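Long-range contacts in pectate lyase (Cellvibrio cellulosa, PDB 1GXM), which cleaves polygalacturonate by anti-beta-elimination, this chain being the catalytic module of a longer polysaccharide lyase that also carries carbohydrate-binding modules: residues R12-D17 against F225-P230; G48-N53 against R100-F105; E79-A84 against A152-D157; T113-Q118 against H196-Y201; G124-H129 against K205-E210. One frame throughout, in Å; residues are numbered along the deposited sequence. Where two conformers were deposited one is given.

Contact 1: R12-D17 against F225-P230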
# COMPACT_ATOMS: atom_id res chain seq x y z
N ARG A 12 -21.49 7.68 -8.05
CA ARG A 12 -20.88 6.83 -7.04
C ARG A 12 -19.36 7.09 -6.95
O ARG A 12 -18.63 6.23 -6.49
CB ARG A 12 -21.18 5.36 -7.35
CG ARG A 12 -22.66 4.98 -7.46
CD ARG A 12 -23.51 5.20 -6.22
NE ARG A 12 -23.11 4.45 -5.03
CZ ARG A 12 -23.21 4.88 -3.77
NH1 ARG A 12 -23.76 6.06 -3.47
NH2 ARG A 12 -22.77 4.12 -2.78
N MET A 13 -18.88 8.27 -7.37
CA MET A 13 -17.43 8.57 -7.37
C MET A 13 -17.07 9.63 -6.34
O MET A 13 -17.61 10.73 -6.35
CB MET A 13 -16.93 9.03 -8.73
CG MET A 13 -17.05 7.99 -9.82
SD MET A 13 -16.11 6.53 -9.50
CE MET A 13 -14.50 7.04 -9.90
N LEU A 14 -16.14 9.30 -5.46
CA LEU A 14 -15.67 10.24 -4.45
C LEU A 14 -14.58 11.11 -5.02
O LEU A 14 -13.86 10.72 -5.94
CB LEU A 14 -15.10 9.46 -3.26
CG LEU A 14 -16.09 8.55 -2.57
CD1 LEU A 14 -15.38 7.68 -1.54
CD2 LEU A 14 -17.21 9.37 -1.93
N THR A 15 -14.43 12.30 -4.44
CA THR A 15 -13.33 13.16 -4.81
C THR A 15 -11.99 12.49 -4.55
O THR A 15 -11.84 11.71 -3.61
CB THR A 15 -13.41 14.50 -4.05
OG1 THR A 15 -12.39 15.39 -4.54
CG2 THR A 15 -13.10 14.34 -2.56
N LEU A 16 -11.02 12.79 -5.40
CA LEU A 16 -9.65 12.36 -5.19
C LEU A 16 -8.87 13.40 -4.40
O LEU A 16 -7.74 13.15 -3.99
CB LEU A 16 -8.97 12.09 -6.53
CG LEU A 16 -9.54 10.90 -7.32
CD1 LEU A 16 -8.93 10.89 -8.72
CD2 LEU A 16 -9.30 9.56 -6.61
N ASP A 17 -9.48 14.56 -4.18
CA ASP A 17 -8.85 15.61 -3.38
C ASP A 17 -8.77 15.20 -1.92
O ASP A 17 -9.79 15.07 -1.25
CB ASP A 17 -9.63 16.92 -3.50
CG ASP A 17 -8.93 18.09 -2.81
OD1 ASP A 17 -7.71 18.21 -2.98
OD2 ASP A 17 -9.51 18.94 -2.09
N PHE A 225 -7.38 3.39 -1.52
CA PHE A 225 -7.59 2.80 -2.83
C PHE A 225 -9.07 2.51 -3.09
O PHE A 225 -9.59 2.83 -4.15
CB PHE A 225 -6.80 1.51 -3.03
CG PHE A 225 -7.29 0.76 -4.21
CD1 PHE A 225 -7.08 1.24 -5.48
CD2 PHE A 225 -8.08 -0.36 -4.03
CE1 PHE A 225 -7.63 0.59 -6.57
CE2 PHE A 225 -8.63 -0.99 -5.11
CZ PHE A 225 -8.39 -0.52 -6.38
N LEU A 226 -9.74 1.89 -2.15
CA LEU A 226 -11.16 1.60 -2.34
C LEU A 226 -11.96 2.84 -2.59
O LEU A 226 -12.91 2.80 -3.37
CB LEU A 226 -11.75 0.83 -1.17
CG LEU A 226 -11.31 -0.62 -1.04
CD1 LEU A 226 -11.91 -1.16 0.26
CD2 LEU A 226 -11.71 -1.48 -2.23
N MET A 227 -11.58 3.94 -1.97
CA MET A 227 -12.25 5.20 -2.13
C MET A 227 -12.02 5.84 -3.50
O MET A 227 -12.71 6.81 -3.82
CB MET A 227 -11.87 6.13 -0.99
CG MET A 227 -12.49 5.69 0.31
SD MET A 227 -11.90 6.55 1.75
CE MET A 227 -13.04 7.91 1.87
N THR A 228 -11.09 5.32 -4.29
CA THR A 228 -10.93 5.78 -5.67
C THR A 228 -11.90 5.06 -6.61
O THR A 228 -12.05 5.46 -7.76
CB THR A 228 -9.50 5.57 -6.23
OG1 THR A 228 -9.26 4.16 -6.42
CG2 THR A 228 -8.38 6.11 -5.29
N GLN A 229 -12.49 3.96 -6.15
CA GLN A 229 -13.31 3.11 -7.00
C GLN A 229 -14.76 3.56 -7.04
O GLN A 229 -15.22 4.27 -6.14
CB GLN A 229 -13.23 1.66 -6.50
CG GLN A 229 -11.85 1.11 -6.61
CD GLN A 229 -11.36 1.18 -8.06
OE1 GLN A 229 -11.87 0.47 -8.91
NE2 GLN A 229 -10.43 2.08 -8.34
N PRO A 230 -15.47 3.17 -8.10
CA PRO A 230 -16.92 3.36 -8.09
C PRO A 230 -17.48 2.76 -6.81
O PRO A 230 -17.21 1.60 -6.50
CB PRO A 230 -17.38 2.57 -9.32
CG PRO A 230 -16.23 2.56 -10.23
CD PRO A 230 -15.03 2.51 -9.33
O HOH W 1 -14.63 6.97 -5.76
O HOH W 2 -12.89 8.65 -7.19
O HOH W 3 -11.30 9.14 -3.18
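Met-13 lays its sulfur along Pro-230, SD lying 3.6 Å from the proline CA. Bends at chi2 and chi3 curl the chain back, so that CE ends 3.6 Å from the backbone O of Thr-228. Leu-14 and Met-227 meet at a slant: CD1 of the leucine is the touching branch, 3.9 Å from Met-227 CB. Leu-16 uses CD2, which lies 3.8 Å from CG2 of Thr-228. These apolar contacts join the N-terminal loop ahead of helix 20-28 to the residues running on from helix 219-226, among which Leu-226 to Gln-229 form a type I beta turn. Val-329 of helix 318-329 packs on Leu-14 and Met-227, and Phe-146 of helix 136-148 on Leu-16, helices probably of the alpha/alpha toroid expected of family 10 lyases. No direct hydrogen bond crosses; instead one water donates to Thr-15 O at 2.7 Å and to Met-227 O at 2.8 Å. From within the turn, with chi1 at 70°, the Thr-228 hydroxyl reaches back to Phe-225 O, just ahead of it; OG1 donates over 2.7 Å in the carbonyl plane. The same OG1 accepts from Gln-229 NE2, whose amide has a further partner in Asp-145.

Contact 2: G48-N53 against R100-F105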
# COMPACT_ATOMS: atom_id res chain seq x y z
N GLY A 48 10.05 -5.82 -16.50
CA GLY A 48 9.37 -4.54 -16.39
C GLY A 48 9.30 -3.96 -14.99
O GLY A 48 8.93 -2.81 -14.83
N GLY A 49 9.61 -4.77 -13.99
CA GLY A 49 9.66 -4.29 -12.62
C GLY A 49 11.01 -3.69 -12.29
O GLY A 49 11.98 -3.83 -13.04
N TRP A 50 11.10 -3.07 -11.13
CA TRP A 50 12.35 -2.60 -10.59
C TRP A 50 12.70 -3.33 -9.32
O TRP A 50 11.83 -3.78 -8.59
CB TRP A 50 12.30 -1.13 -10.22
CG TRP A 50 12.55 -0.19 -11.37
CD1 TRP A 50 13.70 0.47 -11.62
CD2 TRP A 50 11.63 0.22 -12.39
NE1 TRP A 50 13.57 1.25 -12.74
CE2 TRP A 50 12.31 1.12 -13.23
CE3 TRP A 50 10.30 -0.10 -12.69
CZ2 TRP A 50 11.70 1.72 -14.32
CZ3 TRP A 50 9.70 0.53 -13.76
CH2 TRP A 50 10.41 1.41 -14.57
N PRO A 51 13.99 -3.41 -9.03
CA PRO A 51 14.44 -3.89 -7.73
C PRO A 51 14.23 -2.75 -6.74
O PRO A 51 14.04 -1.59 -7.14
CB PRO A 51 15.93 -4.16 -7.94
CG PRO A 51 16.21 -3.90 -9.33
CD PRO A 51 15.13 -3.00 -9.87
N LYS A 52 14.26 -3.05 -5.46
CA LYS A 52 14.11 -2.00 -4.45
C LYS A 52 15.45 -1.42 -4.02
O LYS A 52 16.51 -1.98 -4.30
CB LYS A 52 13.35 -2.49 -3.23
CG LYS A 52 14.03 -3.60 -2.48
CD LYS A 52 13.30 -3.88 -1.20
CE LYS A 52 13.96 -4.97 -0.41
NZ LYS A 52 13.18 -5.19 0.85
N ASN A 53 15.36 -0.28 -3.35
CA ASN A 53 16.45 0.30 -2.56
C ASN A 53 17.63 0.83 -3.37
O ASN A 53 18.72 1.00 -2.83
CB ASN A 53 16.98 -0.71 -1.53
CG ASN A 53 15.94 -1.14 -0.52
OD1 ASN A 53 14.91 -0.50 -0.35
ND2 ASN A 53 16.21 -2.25 0.15
N ARG A 100 5.04 0.99 -20.20
CA ARG A 100 4.27 -0.15 -20.68
C ARG A 100 4.77 -1.48 -20.11
O ARG A 100 3.98 -2.36 -19.79
CB ARG A 100 4.25 -0.16 -22.21
CG ARG A 100 3.46 1.01 -22.78
CD ARG A 100 3.56 1.15 -24.29
NE ARG A 100 3.12 -0.08 -24.92
CZ ARG A 100 1.85 -0.44 -25.07
NH1 ARG A 100 0.88 0.37 -24.70
NH2 ARG A 100 1.54 -1.62 -25.60
N LYS A 101 6.09 -1.63 -20.03
CA LYS A 101 6.65 -2.87 -19.47
C LYS A 101 6.34 -2.98 -17.98
O LYS A 101 6.06 -4.07 -17.51
CB LYS A 101 8.16 -2.96 -19.69
CG LYS A 101 8.54 -3.24 -21.15
CD LYS A 101 10.00 -3.60 -21.32
CE LYS A 101 10.29 -5.04 -20.93
NZ LYS A 101 11.70 -5.43 -21.19
N ALA A 102 6.33 -1.85 -17.30
CA ALA A 102 6.04 -1.81 -15.86
C ALA A 102 4.59 -2.16 -15.57
O ALA A 102 4.31 -2.89 -14.64
CB ALA A 102 6.35 -0.47 -15.28
N ALA A 103 3.66 -1.63 -16.38
CA ALA A 103 2.25 -1.95 -16.20
C ALA A 103 2.02 -3.42 -16.48
O ALA A 103 1.28 -4.09 -15.77
CB ALA A 103 1.41 -1.11 -17.09
N ASN A 104 2.66 -3.92 -17.54
CA ASN A 104 2.57 -5.32 -17.89
C ASN A 104 3.08 -6.18 -16.74
O ASN A 104 2.51 -7.20 -16.42
CB ASN A 104 3.38 -5.58 -19.16
CG ASN A 104 3.24 -6.99 -19.67
OD1 ASN A 104 2.15 -7.52 -19.77
ND2 ASN A 104 4.36 -7.60 -20.01
N PHE A 105 4.20 -5.76 -16.15
CA PHE A 105 4.76 -6.45 -15.00
C PHE A 105 3.74 -6.55 -13.86
O PHE A 105 3.51 -7.62 -13.31
CB PHE A 105 5.99 -5.71 -14.50
CG PHE A 105 6.48 -6.21 -13.18
CD1 PHE A 105 7.25 -7.35 -13.11
CD2 PHE A 105 6.12 -5.58 -12.00
CE1 PHE A 105 7.66 -7.85 -11.88
CE2 PHE A 105 6.55 -6.07 -10.78
CZ PHE A 105 7.32 -7.20 -10.73
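Gly-49 lies over the ring of Phe-105: its CA is 3.7 Å from the ring centroid and only 10° off the normal, a CH-pi contact over the face. Its backbone N lies over the same ring, 3.5 Å from Phe-105 CG. The ring reaches this place because CG stands opposite the backbone N (chi1 170°), which swings it outward from helix 93-109. Gly-48 meets the helix backbone itself, with two CA-H...O contacts running in opposite senses: Gly-48 CA to Lys-101 O at 3.5 Å, and Ala-102 CA to Gly-48 O at 3.2 Å. The two CA atoms, of Gly-48 and Ala-102, are 4.3 Å apart; phi of the glycine is positive, 99°, and its CA comes directly against the helix backbone. Beside them, Trp-50 presents a ring edge, CZ3 touching Ala-102 CB at 3.8 Å in the indole plane.

Farther out, Trp-50 NE1 is bonded to Val-40 O, Gln-44 NE2 to Gly-48 O and Asn-47 OD1 to Gly-49 N, while Lys-101 NZ reaches Asn-46 O. The first three bonds hold the loop from its own side; the lysine ties it to helix 93-109. Within the two segments the join is van der Waals fit, CH...O and CH-pi contacts; the nearby Lys-101 to Asn-46 bond adds a conventional polar tie.

Contact 3: E79-A84 against A152-D157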
# COMPACT_ATOMS: atom_id res chain seq x y z
N GLU A 79 8.68 4.36 -9.77
CA GLU A 79 9.43 4.53 -11.01
C GLU A 79 8.51 4.67 -12.21
O GLU A 79 8.74 5.51 -13.09
CB GLU A 79 10.40 3.36 -11.25
CG GLU A 79 11.60 3.34 -10.32
CD GLU A 79 11.37 2.61 -9.03
OE1 GLU A 79 10.21 2.39 -8.64
OE2 GLU A 79 12.37 2.26 -8.38
N MET A 80 7.46 3.88 -12.27
CA MET A 80 6.61 3.89 -13.46
C MET A 80 5.78 5.17 -13.53
O MET A 80 5.55 5.68 -14.63
CB MET A 80 5.76 2.63 -13.60
CG MET A 80 4.45 2.70 -12.93
SD MET A 80 3.91 1.10 -12.57
CE MET A 80 2.88 0.74 -13.98
N VAL A 81 5.36 5.70 -12.39
CA VAL A 81 4.58 6.92 -12.38
C VAL A 81 5.50 8.06 -12.81
O VAL A 81 5.16 8.90 -13.65
CB VAL A 81 3.96 7.19 -11.00
CG1 VAL A 81 3.37 8.59 -10.92
CG2 VAL A 81 2.89 6.14 -10.70
N PHE A 82 6.69 8.09 -12.22
CA PHE A 82 7.71 9.06 -12.57
C PHE A 82 8.03 9.05 -14.05
O PHE A 82 8.01 10.09 -14.71
CB PHE A 82 8.94 8.77 -11.72
CG PHE A 82 10.15 9.52 -12.13
CD1 PHE A 82 10.21 10.90 -11.99
CD2 PHE A 82 11.23 8.85 -12.67
CE1 PHE A 82 11.36 11.58 -12.39
CE2 PHE A 82 12.36 9.51 -13.05
CZ PHE A 82 12.43 10.87 -12.90
N LEU A 83 8.28 7.88 -14.61
CA LEU A 83 8.67 7.84 -16.02
C LEU A 83 7.48 8.15 -16.92
O LEU A 83 7.65 8.65 -18.03
CB LEU A 83 9.30 6.50 -16.39
CG LEU A 83 10.66 6.22 -15.76
CD1 LEU A 83 11.19 4.93 -16.27
CD2 LEU A 83 11.62 7.35 -16.03
N ALA A 84 6.27 7.89 -16.46
CA ALA A 84 5.10 8.26 -17.25
C ALA A 84 5.01 9.77 -17.34
O ALA A 84 4.65 10.32 -18.39
CB ALA A 84 3.82 7.69 -16.64
N ALA A 152 -3.85 11.62 -15.43
CA ALA A 152 -2.47 12.06 -15.45
C ALA A 152 -1.66 11.26 -14.43
O ALA A 152 -2.09 11.09 -13.30
CB ALA A 152 -2.40 13.55 -15.10
N PRO A 153 -0.46 10.82 -14.78
CA PRO A 153 0.25 11.12 -16.04
C PRO A 153 -0.02 10.18 -17.21
O PRO A 153 0.74 10.23 -18.19
CB PRO A 153 1.70 10.95 -15.61
CG PRO A 153 1.63 9.86 -14.59
CD PRO A 153 0.35 10.03 -13.85
N PHE A 154 -1.07 9.37 -17.14
CA PHE A 154 -1.35 8.34 -18.13
C PHE A 154 -2.38 8.80 -19.15
O PHE A 154 -3.00 7.99 -19.85
CB PHE A 154 -1.84 7.07 -17.44
CG PHE A 154 -0.90 6.59 -16.37
CD1 PHE A 154 0.33 6.02 -16.71
CD2 PHE A 154 -1.22 6.71 -15.03
CE1 PHE A 154 1.21 5.58 -15.72
CE2 PHE A 154 -0.33 6.27 -14.04
CZ PHE A 154 0.88 5.72 -14.39
N ASP A 155 -2.54 10.12 -19.24
CA ASP A 155 -3.45 10.72 -20.25
C ASP A 155 -2.66 11.12 -21.50
O ASP A 155 -2.83 12.21 -22.05
CB ASP A 155 -4.25 11.89 -19.67
CG ASP A 155 -3.37 13.02 -19.17
OD1 ASP A 155 -2.15 12.83 -18.97
OD2 ASP A 155 -3.83 14.16 -18.95
N THR A 156 -1.80 10.21 -21.92
CA THR A 156 -1.00 10.35 -23.13
C THR A 156 -1.27 9.13 -23.98
O THR A 156 -2.13 8.31 -23.68
CB THR A 156 0.50 10.43 -22.78
OG1 THR A 156 0.93 9.21 -22.18
CG2 THR A 156 0.77 11.48 -21.72
N ASP A 157 -0.48 8.95 -25.02
CA ASP A 157 -0.64 7.77 -25.86
C ASP A 157 0.13 6.56 -25.33
O ASP A 157 0.32 5.57 -26.05
CB ASP A 157 -0.24 8.09 -27.31
CG ASP A 157 1.22 8.43 -27.46
OD1 ASP A 157 2.03 8.18 -26.54
OD2 ASP A 157 1.68 8.94 -28.51
O HOH W 4 2.48 9.11 -19.88
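Ala-84 drives its methyl into the angle between Pro-153 and Phe-154, where helix 77-90 meets the loop joining helices 136-148 and 161-181, consistent with the alpha/alpha toroid of family 10 lyases. This is the tight part: CB lies 3.5 Å from Phe-154 CE1, approaching the ring obliquely, and 3.7 Å from Pro-153 CG. A cis peptide precedes the proline, and Pro-153 CG sits over the centre of the Phe-154 ring, so the two make one apolar unit. Val-81 fits less closely, with CG2 at the ring edge, 4.2 Å from CZ, and its CG1 is 4.3 Å from Pro-153 CG. Val-143 and Phe-146 of helix 136-148 pack against the phenylalanine as well.

The other side, toward partly exposed Thr-156, has no direct bond across it and is bridged by water. One molecule donates to Ala-84 O at 2.9 Å and to Pro-153 O at 2.7 Å, and it accepts from Thr-156 OG1 at 2.8 Å.

Contact 4: T113-Q118 against H196-Y201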
# COMPACT_ATOMS: atom_id res chain seq x y z
N THR A 113 -6.83 -14.48 -8.28
CA THR A 113 -7.70 -13.89 -7.27
C THR A 113 -7.64 -12.37 -7.22
O THR A 113 -8.42 -11.75 -6.52
CB THR A 113 -7.29 -14.37 -5.91
OG1 THR A 113 -5.93 -13.99 -5.69
CG2 THR A 113 -7.35 -15.88 -5.78
N GLY A 114 -6.68 -11.78 -7.89
CA GLY A 114 -6.44 -10.35 -7.83
C GLY A 114 -5.30 -9.93 -6.93
O GLY A 114 -4.88 -8.79 -6.99
N ALA A 115 -4.81 -10.83 -6.10
CA ALA A 115 -3.70 -10.52 -5.20
C ALA A 115 -2.48 -10.08 -5.99
O ALA A 115 -2.18 -10.63 -7.05
CB ALA A 115 -3.35 -11.73 -4.41
N LEU A 116 -1.74 -9.13 -5.44
CA LEU A 116 -0.43 -8.76 -5.95
C LEU A 116 0.64 -9.16 -4.95
O LEU A 116 0.56 -8.78 -3.78
CB LEU A 116 -0.32 -7.25 -6.19
CG LEU A 116 -1.33 -6.70 -7.21
CD1 LEU A 116 -1.13 -5.22 -7.38
CD2 LEU A 116 -1.13 -7.34 -8.53
N PRO A 117 1.64 -9.90 -5.39
CA PRO A 117 2.74 -10.31 -4.53
C PRO A 117 3.74 -9.21 -4.36
O PRO A 117 3.78 -8.24 -5.10
CB PRO A 117 3.35 -11.46 -5.31
CG PRO A 117 3.15 -11.07 -6.72
CD PRO A 117 1.80 -10.42 -6.77
N GLN A 118 4.58 -9.35 -3.36
CA GLN A 118 5.63 -8.39 -3.09
C GLN A 118 6.73 -8.42 -4.15
O GLN A 118 7.26 -7.39 -4.51
CB GLN A 118 6.22 -8.63 -1.72
CG GLN A 118 7.10 -7.52 -1.23
CD GLN A 118 7.75 -7.84 0.11
OE1 GLN A 118 7.62 -7.06 1.08
NE2 GLN A 118 8.45 -8.92 0.17
N HIS A 196 -1.86 -11.15 3.20
CA HIS A 196 -2.88 -12.19 3.20
C HIS A 196 -2.51 -13.24 2.18
O HIS A 196 -1.78 -12.97 1.24
CB HIS A 196 -4.24 -11.63 2.78
CG HIS A 196 -4.94 -10.81 3.82
ND1 HIS A 196 -6.08 -11.25 4.45
CD2 HIS A 196 -4.66 -9.59 4.34
CE1 HIS A 196 -6.49 -10.33 5.30
NE2 HIS A 196 -5.65 -9.31 5.25
N GLY A 197 -3.08 -14.42 2.34
CA GLY A 197 -2.81 -15.49 1.40
C GLY A 197 -3.37 -15.13 0.04
O GLY A 197 -4.51 -14.73 -0.09
N ALA A 198 -2.54 -15.28 -0.98
CA ALA A 198 -2.94 -14.93 -2.31
C ALA A 198 -4.11 -15.75 -2.79
O ALA A 198 -4.93 -15.26 -3.55
CB ALA A 198 -1.77 -15.10 -3.25
N LEU A 199 -4.18 -17.00 -2.34
CA LEU A 199 -5.25 -17.90 -2.75
C LEU A 199 -6.31 -18.12 -1.71
O LEU A 199 -7.46 -18.41 -2.05
CB LEU A 199 -4.68 -19.25 -3.18
CG LEU A 199 -3.67 -19.17 -4.33
CD1 LEU A 199 -3.33 -20.59 -4.78
CD2 LEU A 199 -4.18 -18.37 -5.48
N ASP A 200 -5.93 -18.05 -0.44
CA ASP A 200 -6.84 -18.40 0.64
C ASP A 200 -7.43 -17.19 1.36
O ASP A 200 -8.33 -17.35 2.17
CB ASP A 200 -6.22 -19.40 1.62
CG ASP A 200 -5.09 -18.84 2.48
OD1 ASP A 200 -4.94 -17.60 2.63
OD2 ASP A 200 -4.32 -19.63 3.07
N TYR A 201 -6.94 -16.00 1.03
CA TYR A 201 -7.41 -14.71 1.58
C TYR A 201 -7.14 -14.51 3.07
O TYR A 201 -7.54 -13.50 3.64
CB TYR A 201 -8.92 -14.51 1.33
CG TYR A 201 -9.31 -14.59 -0.11
CD1 TYR A 201 -9.26 -13.47 -0.92
CD2 TYR A 201 -9.78 -15.77 -0.66
CE1 TYR A 201 -9.63 -13.53 -2.24
CE2 TYR A 201 -10.15 -15.84 -1.99
CZ TYR A 201 -10.07 -14.72 -2.76
OH TYR A 201 -10.44 -14.78 -4.08
O HOH W 5 -10.63 -12.41 -5.23
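A loop-to-loop contact fastened by one direct hydrogen bond links Thr-113 to Ala-198, between the coil that follows helix 93-109 and the coil that follows strand 195-196. Thr-113 OG1 donates to Ala-198 O over 2.7 Å, with a C=O...O angle of 160° and the donor tilted 16° from the carbonyl plane. A chi1 of 59° sets that hydroxyl between the backbone N and the carbonyl carbon, where it also takes a weak bond from Ala-115 N at 3.4 Å. The methyl CG2 lies beside the same Ala-198 carbonyl and meets Leu-199 CD2 at 4.0 Å. Tyr-201 comes from the direction opposite to Thr-113, and its OH stands 3.7 Å from the threonine CB. That OH also donates to a water, 2.6 Å away in the ring plane, which in turn donates to Thr-113 O. Next to the polar pair, Ala-115 CB rests on Ala-198 CB at 3.9 Å. Tyr-177 of helix 161-181 packs against both loops. A glycerol, probably from the crystallisation liquor, is hydrogen-bonded to Ala-198 N. The contact thus pairs a helix-to-strand loop with a strand-to-strand loop, beside a possible ligand pocket.

Contact 5: G124-H129 against K205-E210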
# COMPACT_ATOMS: atom_id res chain seq x y z
N GLY A 124 9.08 -17.13 -3.30
CA GLY A 124 8.77 -18.03 -2.21
C GLY A 124 8.74 -17.29 -0.90
O GLY A 124 9.24 -16.18 -0.76
N GLY A 125 8.14 -17.93 0.08
CA GLY A 125 7.96 -17.35 1.39
C GLY A 125 6.94 -16.24 1.37
O GLY A 125 6.10 -16.15 0.47
N TYR A 126 7.03 -15.36 2.36
CA TYR A 126 5.97 -14.41 2.58
C TYR A 126 5.85 -13.39 1.47
O TYR A 126 4.83 -12.80 1.29
CB TYR A 126 6.11 -13.71 3.93
CG TYR A 126 7.23 -12.69 3.99
CD1 TYR A 126 7.04 -11.41 3.51
CD2 TYR A 126 8.45 -12.98 4.56
CE1 TYR A 126 8.04 -10.46 3.57
CE2 TYR A 126 9.48 -12.05 4.62
CZ TYR A 126 9.24 -10.78 4.12
OH TYR A 126 10.21 -9.80 4.16
N SER A 127 6.92 -13.20 0.71
CA SER A 127 6.88 -12.32 -0.44
C SER A 127 5.83 -12.70 -1.48
O SER A 127 5.44 -11.87 -2.25
CB SER A 127 8.28 -12.24 -1.07
OG SER A 127 9.08 -11.40 -0.26
N ASP A 128 5.41 -13.96 -1.49
CA ASP A 128 4.40 -14.41 -2.45
C ASP A 128 3.00 -13.98 -2.06
O ASP A 128 2.08 -14.03 -2.87
CB ASP A 128 4.39 -15.94 -2.52
CG ASP A 128 5.60 -16.53 -3.16
OD1 ASP A 128 6.53 -15.80 -3.56
OD2 ASP A 128 5.67 -17.78 -3.25
N HIS A 129 2.80 -13.62 -0.79
CA HIS A 129 1.48 -13.27 -0.32
C HIS A 129 0.97 -12.00 -0.97
O HIS A 129 1.75 -11.20 -1.46
CB HIS A 129 1.45 -13.08 1.19
CG HIS A 129 1.74 -14.31 1.97
ND1 HIS A 129 1.26 -15.55 1.61
CD2 HIS A 129 2.46 -14.50 3.10
CE1 HIS A 129 1.68 -16.45 2.49
NE2 HIS A 129 2.40 -15.83 3.41
N LYS A 205 1.58 -14.17 8.29
CA LYS A 205 2.78 -13.55 8.84
C LYS A 205 3.68 -13.09 7.69
O LYS A 205 3.53 -13.51 6.54
CB LYS A 205 3.60 -14.54 9.66
CG LYS A 205 2.86 -15.32 10.73
CD LYS A 205 3.81 -16.27 11.49
CE LYS A 205 3.09 -17.30 12.36
NZ LYS A 205 2.49 -16.72 13.57
N ALA A 206 4.63 -12.22 8.02
CA ALA A 206 5.68 -11.84 7.09
C ALA A 206 7.01 -12.14 7.78
O ALA A 206 7.33 -13.31 8.01
CB ALA A 206 5.54 -10.41 6.60
N ARG A 207 7.75 -11.10 8.15
CA ARG A 207 8.96 -11.29 8.92
C ARG A 207 8.62 -11.78 10.31
O ARG A 207 7.45 -11.86 10.68
CB ARG A 207 9.80 -10.02 8.91
CG ARG A 207 10.28 -9.71 7.52
CD ARG A 207 10.97 -8.40 7.35
NE ARG A 207 10.03 -7.31 7.49
CZ ARG A 207 10.32 -6.04 7.25
NH1 ARG A 207 11.54 -5.71 6.85
NH2 ARG A 207 9.40 -5.10 7.41
N ALA A 208 9.63 -12.12 11.08
CA ALA A 208 9.39 -12.80 12.35
C ALA A 208 8.47 -12.02 13.27
O ALA A 208 7.66 -12.60 13.99
CB ALA A 208 10.68 -13.09 13.05
N TYR A 209 8.60 -10.70 13.23
CA TYR A 209 7.91 -9.81 14.15
C TYR A 209 6.66 -9.23 13.53
O TYR A 209 6.08 -8.30 14.08
CB TYR A 209 8.88 -8.69 14.62
CG TYR A 209 9.70 -8.14 13.49
CD1 TYR A 209 9.22 -7.14 12.66
CD2 TYR A 209 10.96 -8.68 13.20
CE1 TYR A 209 9.97 -6.68 11.57
CE2 TYR A 209 11.69 -8.23 12.12
CZ TYR A 209 11.19 -7.24 11.31
OH TYR A 209 11.94 -6.78 10.25
N GLU A 210 6.24 -9.77 12.38
CA GLU A 210 5.07 -9.31 11.64
C GLU A 210 4.05 -10.43 11.60
O GLU A 210 4.08 -11.28 10.74
CB GLU A 210 5.48 -8.87 10.25
CG GLU A 210 6.35 -7.63 10.33
CD GLU A 210 6.97 -7.21 9.04
OE1 GLU A 210 7.26 -8.05 8.18
OE2 GLU A 210 7.19 -5.99 8.88
O HOH W 6 4.19 -16.08 5.65
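Tyr-126 lies with one ring face against Ala-206 and Arg-207. Its CB starts beside the Lys-205 carbonyl, 3.7 Å from that O, and a chi1 of 73° turns the ring over the chain opposite. CG then meets Ala-206 CA at 3.6 Å. On one side CD1 touches the Ala-206 methyl, whose CB lies 3.9 Å from the ring centroid and 25° off its normal, a CH-pi contact; on the other, CD2 faces the Ala-206 carbonyl. Farther along, CE2 and CZ pass the aliphatic part of Arg-207, and at the tip OH is 3.4 Å from Arg-207 CG. The two side chains cross, with ring and guanidinium planes 38° apart.

The arginine is held by its own loop: NE donates to Glu-210 OE1 at 2.9 Å and NH2 to OE2 at 2.8 Å, a side-on salt bridge whose OE1 also accepts from Arg-207 N. Tyr-312 OH is a further partner of OE2. At the other end, His-129 and Lys-205 O share a water, 2.9 Å from NE2 of the histidine, while a glycerol, probably from the crystallisation liquor, is hydrogen-bonded to ND1. At the surface, the contact thus sets the 3-10 segment 126-128 against Lys-205, Ala-206 and the start of the type I turn Arg-207 to Glu-210, beside a possible ligand pocket.

From the N terminus, contact 1 opens first and closes last, bringing the leading loop back to the residues running on from helix 219-226 and enclosing the other four. Contact 2 next ties the loop after helix 37-42 to helix 93-109. Contact 3 starts on helix 77-90 before contact 2 closes and ends in the loop ahead of helix 161-181, so the two cross; they also touch, Met-80 packing on Ala-102 and Ala-103. Contacts 4 and 5 both open before contact 3 closes, cross it and each other, and join the coil around strands 119-120 and 130-131 to the coil after strand 195-196. A backbone hydrogen bond between Gln-118 and Ser-127 connects contacts 4 and 5.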